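Protein Niban 2 (Homo sapiens, PDB 7CTP) may suppress apoptosis and promote melanoma cell invasion, as a myristoylated, PH-domain-containing member of the Niban family found in cytoplasm and at cell junctions. Local coordinates at residues R60-V69 with E389-P398; L504-L515 with V532-V540. All blocks are in the same frame, centred on the assembly; numbering follows the deposited sequence.

Contact 1: R60-V69 with E389-P398; sequences RKVPLDERIV and EKLSRLAYHP
Two guanidinium groups of like charge lie flat on one another: those of Arg67 and Arg393 have centres 4.2 Å apart and planes only 15° from parallel. The carboxylate of Glu389 probably balances part of their charge. Its OE2 forms a salt bridge to Arg67 NH1 at 2.7 Å and a second one to Arg393 NE at 3.1 Å, reached from above the carboxylate plane. A bend at chi2 (-82°) turns the glutamate chain back so that one acid serves both arginines.

Arg393 stretches out from the turn Leu391-Leu394, far enough to reach the opposite backbone, where NH2 gives a nearly straight bond (175°) to Asp65 O, its 2.5 Å length unusually short and doubtful. The Arg393 guanidinium is sandwiched, with CG of Arg67 over one face and CB of Leu64 over the other. Leu64 makes one of the apolar contacts, branching to set CD1 3.8 Å from CD2 of Tyr396 and CD2 against Ser392. Arg60, near Ser392 O, has its salt bridge with Asp441. Farther along, Val69 CG1 meets Pro398 CG. This is a surface salt-bridge network with stacked arginines, tying the irregular lead-in to the PH-domain strand 70-77 to the type I turn near helix 384-391.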
loop_
_atom_site.group_PDB
_atom_site.type_symbol
_atom_site.label_atom_id
_atom_site.label_comp_id
_atom_site.label_asym_id
_atom_site.label_seq_id
_atom_site.Cartn_x
_atom_site.Cartn_y
_atom_site.Cartn_z
ATOM N N ARG A 60 -9.349 -17.376 -3.920
ATOM C CA ARG A 60 -8.341 -18.425 -3.979
ATOM C C ARG A 60 -7.760 -18.672 -2.591
ATOM O O ARG A 60 -7.443 -17.729 -1.863
ATOM C CB ARG A 60 -7.260 -17.998 -4.971
ATOM C CG ARG A 60 -6.177 -18.984 -5.253
ATOM C CD ARG A 60 -5.094 -18.309 -6.091
ATOM N NE ARG A 60 -5.639 -17.763 -7.337
ATOM C CZ ARG A 60 -6.006 -18.505 -8.377
ATOM N NH1 ARG A 60 -5.867 -19.825 -8.338
ATOM N NH2 ARG A 60 -6.504 -17.927 -9.468
ATOM N N LYS A 61 -7.650 -19.945 -2.208
ATOM C CA LYS A 61 -7.238 -20.297 -0.852
ATOM C C LYS A 61 -5.769 -20.690 -0.748
ATOM O O LYS A 61 -5.163 -20.507 0.313
ATOM C CB LYS A 61 -8.126 -21.432 -0.323
ATOM C CG LYS A 61 -9.615 -21.062 -0.289
ATOM C CD LYS A 61 -10.444 -22.043 0.531
ATOM C CE LYS A 61 -11.616 -21.352 1.220
ATOM N NZ LYS A 61 -11.827 -19.961 0.737
ATOM N N VAL A 62 -5.187 -21.217 -1.819
ATOM C CA VAL A 62 -3.768 -21.551 -1.877
ATOM C C VAL A 62 -3.169 -20.683 -2.975
ATOM O O VAL A 62 -3.841 -20.448 -3.989
ATOM C CB VAL A 62 -3.560 -23.048 -2.167
ATOM C CG1 VAL A 62 -4.417 -23.474 -3.355
ATOM C CG2 VAL A 62 -2.092 -23.357 -2.451
ATOM N N PRO A 63 -1.940 -20.178 -2.831
ATOM C CA PRO A 63 -1.346 -19.393 -3.918
ATOM C C PRO A 63 -1.186 -20.222 -5.182
ATOM O O PRO A 63 -1.146 -21.455 -5.158
ATOM C CB PRO A 63 0.022 -18.974 -3.357
ATOM C CG PRO A 63 -0.137 -19.045 -1.887
ATOM C CD PRO A 63 -1.074 -20.191 -1.637
ATOM N N LEU A 64 -1.108 -19.518 -6.305
ATOM C CA LEU A 64 -0.749 -20.172 -7.550
ATOM C C LEU A 64 0.606 -20.845 -7.394
ATOM O O LEU A 64 1.438 -20.428 -6.582
ATOM C CB LEU A 64 -0.703 -19.154 -8.688
ATOM C CG LEU A 64 -2.055 -18.552 -9.056
ATOM C CD1 LEU A 64 -1.875 -17.187 -9.741
ATOM C CD2 LEU A 64 -2.845 -19.513 -9.950
ATOM N N ASP A 65 0.816 -21.911 -8.161
ATOM C CA ASP A 65 2.144 -22.512 -8.237
ATOM C C ASP A 65 3.167 -21.434 -8.564
ATOM O O ASP A 65 2.907 -20.539 -9.373
ATOM C CB ASP A 65 2.182 -23.611 -9.300
ATOM C CG ASP A 65 1.425 -24.854 -8.881
ATOM O OD1 ASP A 65 1.032 -24.950 -7.700
ATOM O OD2 ASP A 65 1.232 -25.735 -9.743
ATOM N N GLU A 66 4.313 -21.496 -7.896
ATOM C CA GLU A 66 5.319 -20.451 -8.035
ATOM C C GLU A 66 5.964 -20.541 -9.410
ATOM O O GLU A 66 6.468 -21.601 -9.796
ATOM C CB GLU A 66 6.366 -20.575 -6.930
ATOM C CG GLU A 66 5.786 -20.423 -5.532
ATOM C CD GLU A 66 6.830 -20.524 -4.437
ATOM O OE1 GLU A 66 7.996 -20.841 -4.749
ATOM O OE2 GLU A 66 6.474 -20.288 -3.261
ATOM N N ARG A 67 5.914 -19.437 -10.158
ATOM C CA ARG A 67 6.563 -19.321 -11.456
ATOM C C ARG A 67 7.296 -17.991 -11.517
ATOM O O ARG A 67 6.918 -17.029 -10.846
ATOM C CB ARG A 67 5.567 -19.405 -12.621
ATOM C CG ARG A 67 4.733 -20.677 -12.652
ATOM C CD ARG A 67 4.712 -21.329 -14.037
ATOM N NE ARG A 67 3.793 -20.656 -14.958
ATOM C CZ ARG A 67 2.974 -21.285 -15.799
ATOM N NH1 ARG A 67 2.945 -22.611 -15.831
ATOM N NH2 ARG A 67 2.174 -20.590 -16.600
ATOM N N ILE A 68 8.365 -17.959 -12.313
ATOM C CA ILE A 68 9.075 -16.712 -12.569
ATOM C C ILE A 68 8.147 -15.771 -13.318
ATOM O O ILE A 68 7.435 -16.187 -14.239
ATOM C CB ILE A 68 10.367 -16.993 -13.354
ATOM C CG1 ILE A 68 11.350 -17.774 -12.478
ATOM C CG2 ILE A 68 10.994 -15.699 -13.852
ATOM C CD1 ILE A 68 12.516 -18.369 -13.227
ATOM N N VAL A 69 8.119 -14.499 -12.904
ATOM C CA VAL A 69 7.226 -13.535 -13.544
ATOM C C VAL A 69 7.801 -13.063 -14.875
ATOM O O VAL A 69 7.078 -12.958 -15.876
ATOM C CB VAL A 69 6.949 -12.350 -12.598
ATOM C CG1 VAL A 69 6.107 -11.292 -13.307
ATOM C CG2 VAL A 69 6.243 -12.827 -11.347
ATOM N N GLU A 389 -4.874 -23.282 -17.059
ATOM C CA GLU A 389 -3.644 -22.911 -16.371
ATOM C C GLU A 389 -3.219 -21.495 -16.737
ATOM O O GLU A 389 -2.763 -20.734 -15.874
ATOM C CB GLU A 389 -2.543 -23.917 -16.698
ATOM C CG GLU A 389 -1.370 -23.881 -15.743
ATOM C CD GLU A 389 -0.392 -22.780 -16.072
ATOM O OE1 GLU A 389 -0.366 -22.332 -17.242
ATOM O OE2 GLU A 389 0.342 -22.364 -15.151
ATOM N N LYS A 390 -3.371 -21.121 -18.009
ATOM C CA LYS A 390 -3.036 -19.764 -18.427
ATOM C C LYS A 390 -4.047 -18.760 -17.889
ATOM O O LYS A 390 -3.673 -17.669 -17.442
ATOM C CB LYS A 390 -2.951 -19.688 -19.953
ATOM C CG LYS A 390 -1.563 -20.019 -20.506
ATOM C CD LYS A 390 -1.595 -20.360 -21.995
ATOM C CE LYS A 390 -1.339 -19.141 -22.878
ATOM N NZ LYS A 390 -2.330 -18.043 -22.675
ATOM N N LEU A 391 -5.336 -19.114 -17.916
ATOM C CA LEU A 391 -6.356 -18.206 -17.400
ATOM C C LEU A 391 -6.197 -18.001 -15.899
ATOM O O LEU A 391 -6.466 -16.907 -15.387
ATOM C CB LEU A 391 -7.755 -18.737 -17.711
ATOM C CG LEU A 391 -8.899 -17.795 -17.317
ATOM C CD1 LEU A 391 -8.985 -16.633 -18.299
ATOM C CD2 LEU A 391 -10.238 -18.522 -17.216
ATOM N N SER A 392 -5.760 -19.046 -15.184
ATOM C CA SER A 392 -5.637 -18.981 -13.729
ATOM C C SER A 392 -4.687 -17.881 -13.284
ATOM O O SER A 392 -4.789 -17.403 -12.146
ATOM C CB SER A 392 -5.164 -20.324 -13.160
ATOM O OG SER A 392 -3.787 -20.556 -13.417
ATOM N N ARG A 393 -3.770 -17.461 -14.160
ATOM C CA ARG A 393 -2.737 -16.486 -13.829
ATOM C C ARG A 393 -3.033 -15.092 -14.364
ATOM O O ARG A 393 -2.161 -14.215 -14.282
ATOM C CB ARG A 393 -1.391 -16.955 -14.374
ATOM C CG ARG A 393 -1.053 -18.356 -13.969
ATOM C CD ARG A 393 0.398 -18.687 -14.218
ATOM N NE ARG A 393 0.781 -19.812 -13.377
ATOM C CZ ARG A 393 1.459 -19.697 -12.242
ATOM N NH1 ARG A 393 1.864 -18.502 -11.821
ATOM N NH2 ARG A 393 1.742 -20.784 -11.540
ATOM N N LEU A 394 -4.237 -14.876 -14.904
ATOM C CA LEU A 394 -4.550 -13.628 -15.603
ATOM C C LEU A 394 -4.320 -12.405 -14.720
ATOM O O LEU A 394 -3.807 -11.380 -15.187
ATOM C CB LEU A 394 -5.993 -13.664 -16.099
ATOM C CG LEU A 394 -6.552 -12.415 -16.777
ATOM C CD1 LEU A 394 -5.675 -12.013 -17.955
ATOM C CD2 LEU A 394 -7.980 -12.669 -17.225
ATOM N N ALA A 395 -4.683 -12.492 -13.439
ATOM C CA ALA A 395 -4.581 -11.308 -12.590
ATOM C C ALA A 395 -3.147 -10.831 -12.425
ATOM O O ALA A 395 -2.936 -9.687 -12.005
ATOM C CB ALA A 395 -5.194 -11.573 -11.217
ATOM N N TYR A 396 -2.164 -11.667 -12.753
ATOM C CA TYR A 396 -0.756 -11.313 -12.629
ATOM C C TYR A 396 -0.055 -11.191 -13.974
ATOM O O TYR A 396 1.178 -11.109 -14.014
ATOM C CB TYR A 396 -0.041 -12.341 -11.750
ATOM C CG TYR A 396 -0.682 -12.461 -10.391
ATOM C CD1 TYR A 396 -0.331 -11.594 -9.363
ATOM C CD2 TYR A 396 -1.683 -13.400 -10.147
ATOM C CE1 TYR A 396 -0.930 -11.672 -8.129
ATOM C CE2 TYR A 396 -2.291 -13.479 -8.908
ATOM C CZ TYR A 396 -1.905 -12.616 -7.905
ATOM O OH TYR A 396 -2.503 -12.682 -6.668
ATOM N N HIS A 397 -0.806 -11.185 -15.073
ATOM C CA HIS A 397 -0.196 -11.128 -16.392
ATOM C C HIS A 397 0.438 -9.758 -16.579
ATOM O O HIS A 397 -0.263 -8.744 -16.463
ATOM C CB HIS A 397 -1.235 -11.388 -17.479
ATOM C CG HIS A 397 -0.640 -11.748 -18.804
ATOM N ND1 HIS A 397 -0.066 -10.815 -19.639
ATOM C CD2 HIS A 397 -0.528 -12.940 -19.436
ATOM C CE1 HIS A 397 0.377 -11.415 -20.731
ATOM N NE2 HIS A 397 0.106 -12.706 -20.633
ATOM N N PRO A 398 1.742 -9.675 -16.852
ATOM C CA PRO A 398 2.408 -8.360 -16.890
ATOM C C PRO A 398 1.953 -7.462 -18.027
ATOM O O PRO A 398 2.192 -6.255 -17.963
ATOM C CB PRO A 398 3.894 -8.714 -17.035
ATOM C CG PRO A 398 4.005 -10.181 -16.762
ATOM C CD PRO A 398 2.677 -10.788 -17.081
#

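Contact 2: L504-L515 with V532-V540; sequences LKKLAPTCKSEL and VENTYEEVV
Apolar contacts dominate where the helical segments 504-511 and 532-540 cross at 126°, their axes 11.9 Å apart, and Tyr536 bridges this wide gap. Its ring is carried between Leu504 and Leu515 by a chi1 of 162°, which swings CG to the side away from the backbone N. Leu504 CD2 lies 3.6 Å from CE2 of Tyr536 and also touches Val540 CG2, while its other branch, CD1, rests on the aliphatic part and carboxyl carbon of Glu537. That carboxylate finds its charge partner in Arg213. Leu507 CD1 slides past Val540 CG2 at 4.1 Å, and farther along Leu515 CB packs on CG1 of Val532. A branched residue suits the place of Leu504 because its two methyls can serve different neighbours, CD1 meeting Glu537 and CD2 meeting Tyr536 and Val540.

Two contacts involve the aromatic ring more specifically. Leu515 CD1 sits over one face in a CH-pi contact, 4.0 Å from the centroid of the Tyr536 ring, and Cys511 SG approaches obliquely, 4.3 Å from the same centroid.

The polar link runs through water, which lies in the ring plane at the edge: it is 2.6 Å from Tyr536 OH and donates to Leu504 O at 2.7 Å. A phenylalanine here would probably leave that water without its link to helix 532-540, weakening the bridge to the Leu504 carbonyl.

The result is a pair of consecutive helices in the largely helical part of Niban 2, packed at a steep angle across a non-helical connection, with a buried tyrosine between them.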
loop_
_atom_site.group_PDB
_atom_site.type_symbol
_atom_site.label_atom_id
_atom_site.label_comp_id
_atom_site.label_asym_id
_atom_site.label_seq_id
_atom_site.Cartn_x
_atom_site.Cartn_y
_atom_site.Cartn_z
ATOM N N LEU A 504 -9.522 16.815 12.243
ATOM C CA LEU A 504 -8.738 16.684 13.463
ATOM C C LEU A 504 -7.730 17.817 13.587
ATOM O O LEU A 504 -7.526 18.357 14.678
ATOM C CB LEU A 504 -8.040 15.325 13.486
ATOM C CG LEU A 504 -8.991 14.132 13.643
ATOM C CD1 LEU A 504 -8.187 12.838 13.609
ATOM C CD2 LEU A 504 -9.808 14.233 14.936
ATOM N N LYS A 505 -7.116 18.211 12.473
ATOM C CA LYS A 505 -6.169 19.319 12.506
ATOM C C LYS A 505 -6.865 20.629 12.859
ATOM O O LYS A 505 -6.382 21.389 13.706
ATOM C CB LYS A 505 -5.441 19.438 11.172
ATOM C CG LYS A 505 -4.371 20.522 11.210
ATOM C CD LYS A 505 -3.824 20.813 9.832
ATOM C CE LYS A 505 -2.475 20.136 9.640
ATOM N NZ LYS A 505 -2.158 19.932 8.198
ATOM N N LYS A 506 -8.017 20.899 12.237
ATOM C CA LYS A 506 -8.760 22.119 12.552
ATOM C C LYS A 506 -9.210 22.133 14.009
ATOM O O LYS A 506 -9.199 23.185 14.665
ATOM C CB LYS A 506 -9.966 22.255 11.623
ATOM C CG LYS A 506 -9.619 22.486 10.159
ATOM C CD LYS A 506 -8.914 23.819 9.945
ATOM C CE LYS A 506 -8.527 23.995 8.468
ATOM N NZ LYS A 506 -7.510 25.075 8.290
ATOM N N LEU A 507 -9.605 20.971 14.537
ATOM C CA LEU A 507 -10.089 20.886 15.912
ATOM C C LEU A 507 -8.971 20.789 16.947
ATOM O O LEU A 507 -9.252 20.895 18.141
ATOM C CB LEU A 507 -11.041 19.693 16.060
ATOM C CG LEU A 507 -12.364 19.772 15.282
ATOM C CD1 LEU A 507 -13.085 18.430 15.258
ATOM C CD2 LEU A 507 -13.267 20.856 15.859
ATOM N N ALA A 508 -7.718 20.616 16.527
ATOM C CA ALA A 508 -6.646 20.367 17.491
ATOM C C ALA A 508 -6.458 21.487 18.511
ATOM O O ALA A 508 -6.235 21.164 19.692
ATOM C CB ALA A 508 -5.332 20.083 16.757
ATOM N N PRO A 509 -6.507 22.782 18.155
ATOM C CA PRO A 509 -6.368 23.810 19.199
ATOM C C PRO A 509 -7.450 23.729 20.257
ATOM O O PRO A 509 -7.203 24.069 21.421
ATOM C CB PRO A 509 -6.443 25.126 18.412
ATOM C CG PRO A 509 -6.035 24.766 17.033
ATOM C CD PRO A 509 -6.589 23.392 16.816
ATOM N N THR A 510 -8.640 23.254 19.895
ATOM C CA THR A 510 -9.702 23.100 20.880
ATOM C C THR A 510 -9.434 21.913 21.796
ATOM O O THR A 510 -9.606 22.007 23.018
ATOM C CB THR A 510 -11.052 22.942 20.174
ATOM O OG1 THR A 510 -11.336 24.125 19.411
ATOM C CG2 THR A 510 -12.166 22.728 21.184
ATOM N N CYS A 511 -8.979 20.797 21.228
ATOM C CA CYS A 511 -9.054 19.491 21.885
ATOM C C CYS A 511 -7.761 19.005 22.522
ATOM O O CYS A 511 -7.817 18.358 23.573
ATOM C CB CYS A 511 -9.508 18.421 20.890
ATOM S SG CYS A 511 -11.154 18.638 20.289
ATOM N N LYS A 512 -6.604 19.245 21.894
ATOM C CA LYS A 512 -5.410 18.488 22.267
ATOM C C LYS A 512 -5.034 18.720 23.723
ATOM O O LYS A 512 -4.555 17.803 24.402
ATOM C CB LYS A 512 -4.234 18.828 21.348
ATOM C CG LYS A 512 -3.004 17.949 21.620
ATOM C CD LYS A 512 -2.003 17.912 20.463
ATOM C CE LYS A 512 -2.114 19.118 19.542
ATOM N NZ LYS A 512 -1.547 18.848 18.180
ATOM N N SER A 513 -5.268 19.931 24.227
ATOM C CA SER A 513 -4.964 20.211 25.626
ATOM C C SER A 513 -6.027 19.647 26.560
ATOM O O SER A 513 -5.743 19.388 27.735
ATOM C CB SER A 513 -4.833 21.717 25.843
ATOM O OG SER A 513 -6.064 22.364 25.565
ATOM N N GLU A 514 -7.242 19.441 26.060
ATOM C CA GLU A 514 -8.398 19.135 26.894
ATOM C C GLU A 514 -8.710 17.646 26.991
ATOM O O GLU A 514 -9.212 17.198 28.027
ATOM C CB GLU A 514 -9.633 19.860 26.354
ATOM C CG GLU A 514 -9.571 21.374 26.465
ATOM C CD GLU A 514 -9.320 21.843 27.883
ATOM O OE1 GLU A 514 -10.014 21.359 28.803
ATOM O OE2 GLU A 514 -8.426 22.696 28.074
ATOM N N LEU A 515 -8.427 16.885 25.933
ATOM C CA LEU A 515 -8.758 15.461 25.914
ATOM C C LEU A 515 -8.219 14.666 27.101
ATOM O O LEU A 515 -8.953 13.790 27.599
ATOM C CB LEU A 515 -8.259 14.839 24.602
ATOM C CG LEU A 515 -9.008 15.232 23.334
ATOM C CD1 LEU A 515 -8.351 14.572 22.131
ATOM C CD2 LEU A 515 -10.477 14.844 23.437
ATOM N N VAL A 532 -8.934 7.469 25.004
ATOM C CA VAL A 532 -9.572 8.775 24.811
ATOM C C VAL A 532 -9.435 9.213 23.362
ATOM O O VAL A 532 -10.404 9.631 22.715
ATOM C CB VAL A 532 -8.967 9.822 25.760
ATOM C CG1 VAL A 532 -9.433 11.218 25.360
ATOM C CG2 VAL A 532 -9.348 9.531 27.203
ATOM N N GLU A 533 -8.223 9.102 22.822
ATOM C CA GLU A 533 -7.977 9.604 21.478
ATOM C C GLU A 533 -8.805 8.861 20.435
ATOM O O GLU A 533 -9.410 9.483 19.555
ATOM C CB GLU A 533 -6.496 9.503 21.152
ATOM C CG GLU A 533 -6.146 10.183 19.862
ATOM C CD GLU A 533 -6.068 11.694 19.964
ATOM O OE1 GLU A 533 -5.775 12.206 21.066
ATOM O OE2 GLU A 533 -6.282 12.363 18.926
ATOM N N ASN A 534 -8.836 7.524 20.506
ATOM C CA ASN A 534 -9.589 6.740 19.531
ATOM C C ASN A 534 -11.086 7.003 19.637
ATOM O O ASN A 534 -11.792 7.045 18.622
ATOM C CB ASN A 534 -9.328 5.247 19.726
ATOM C CG ASN A 534 -7.951 4.834 19.276
ATOM O OD1 ASN A 534 -6.951 5.402 19.712
ATOM N ND2 ASN A 534 -7.888 3.842 18.388
ATOM N N THR A 535 -11.588 7.134 20.861
ATOM C CA THR A 535 -13.002 7.430 21.055
ATOM C C THR A 535 -13.342 8.805 20.490
ATOM O O THR A 535 -14.340 8.974 19.775
ATOM C CB THR A 535 -13.347 7.344 22.538
ATOM O OG1 THR A 535 -13.009 6.033 23.026
ATOM C CG2 THR A 535 -14.838 7.589 22.755
ATOM N N TYR A 536 -12.493 9.792 20.778
ATOM C CA TYR A 536 -12.646 11.124 20.198
ATOM C C TYR A 536 -12.649 11.072 18.672
ATOM O O TYR A 536 -13.498 11.688 18.017
ATOM C CB TYR A 536 -11.528 12.024 20.718
ATOM C CG TYR A 536 -11.287 13.283 19.901
ATOM C CD1 TYR A 536 -12.229 14.305 19.868
ATOM C CD2 TYR A 536 -10.100 13.462 19.199
ATOM C CE1 TYR A 536 -12.004 15.465 19.140
ATOM C CE2 TYR A 536 -9.863 14.619 18.469
ATOM C CZ TYR A 536 -10.819 15.615 18.444
ATOM O OH TYR A 536 -10.580 16.766 17.719
ATOM N N GLU A 537 -11.712 10.325 18.083
ATOM C CA GLU A 537 -11.664 10.245 16.627
ATOM C C GLU A 537 -12.907 9.564 16.064
ATOM O O GLU A 537 -13.368 9.914 14.971
ATOM C CB GLU A 537 -10.391 9.530 16.174
ATOM C CG GLU A 537 -9.132 10.324 16.493
ATOM C CD GLU A 537 -7.885 9.756 15.850
ATOM O OE1 GLU A 537 -7.992 8.777 15.076
ATOM O OE2 GLU A 537 -6.794 10.311 16.118
ATOM N N GLU A 538 -13.473 8.596 16.795
ATOM C CA GLU A 538 -14.728 7.984 16.359
ATOM C C GLU A 538 -15.879 8.985 16.428
ATOM O O GLU A 538 -16.776 8.964 15.576
ATOM C CB GLU A 538 -15.054 6.750 17.210
ATOM C CG GLU A 538 -14.129 5.557 16.979
ATOM C CD GLU A 538 -14.475 4.361 17.861
ATOM O OE1 GLU A 538 -13.557 3.583 18.215
ATOM O OE2 GLU A 538 -15.665 4.204 18.204
ATOM N N VAL A 539 -15.878 9.859 17.438
ATOM C CA VAL A 539 -16.895 10.909 17.519
ATOM C C VAL A 539 -16.800 11.827 16.304
ATOM O O VAL A 539 -17.808 12.161 15.668
ATOM C CB VAL A 539 -16.758 11.695 18.834
ATOM C CG1 VAL A 539 -17.551 13.013 18.764
ATOM C CG2 VAL A 539 -17.248 10.847 20.006
ATOM N N VAL A 540 -15.577 12.217 15.944
ATOM C CA VAL A 540 -15.381 13.073 14.774
ATOM C C VAL A 540 -15.807 12.348 13.501
ATOM O O VAL A 540 -16.444 12.935 12.613
ATOM C CB VAL A 540 -13.916 13.535 14.692
ATOM C CG1 VAL A 540 -13.680 14.304 13.396
ATOM C CG2 VAL A 540 -13.575 14.386 15.901
HETATM O O HOH W 1 -8.074 17.182 17.047
#

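Contact 1 and contact 2 lie on opposite sides of the chain's centre, with their own centres 46 Å apart and nearest atoms about 29 Å apart. They follow one another in series: 60-69 pairs with 389-398 across 319 intervening residues, and only later does 504-515 meet 532-540 over a short connection. The first is a long-range closure, holding the approach to the seven-stranded antiparallel sheet of the PH domain against the helical body. The second is local, turning helix 464-511 back into helix 532-555. No helix or strand is common to both, yet helix 422-455, which packs beside contact 1, precedes helix 464-511 in the same helical body.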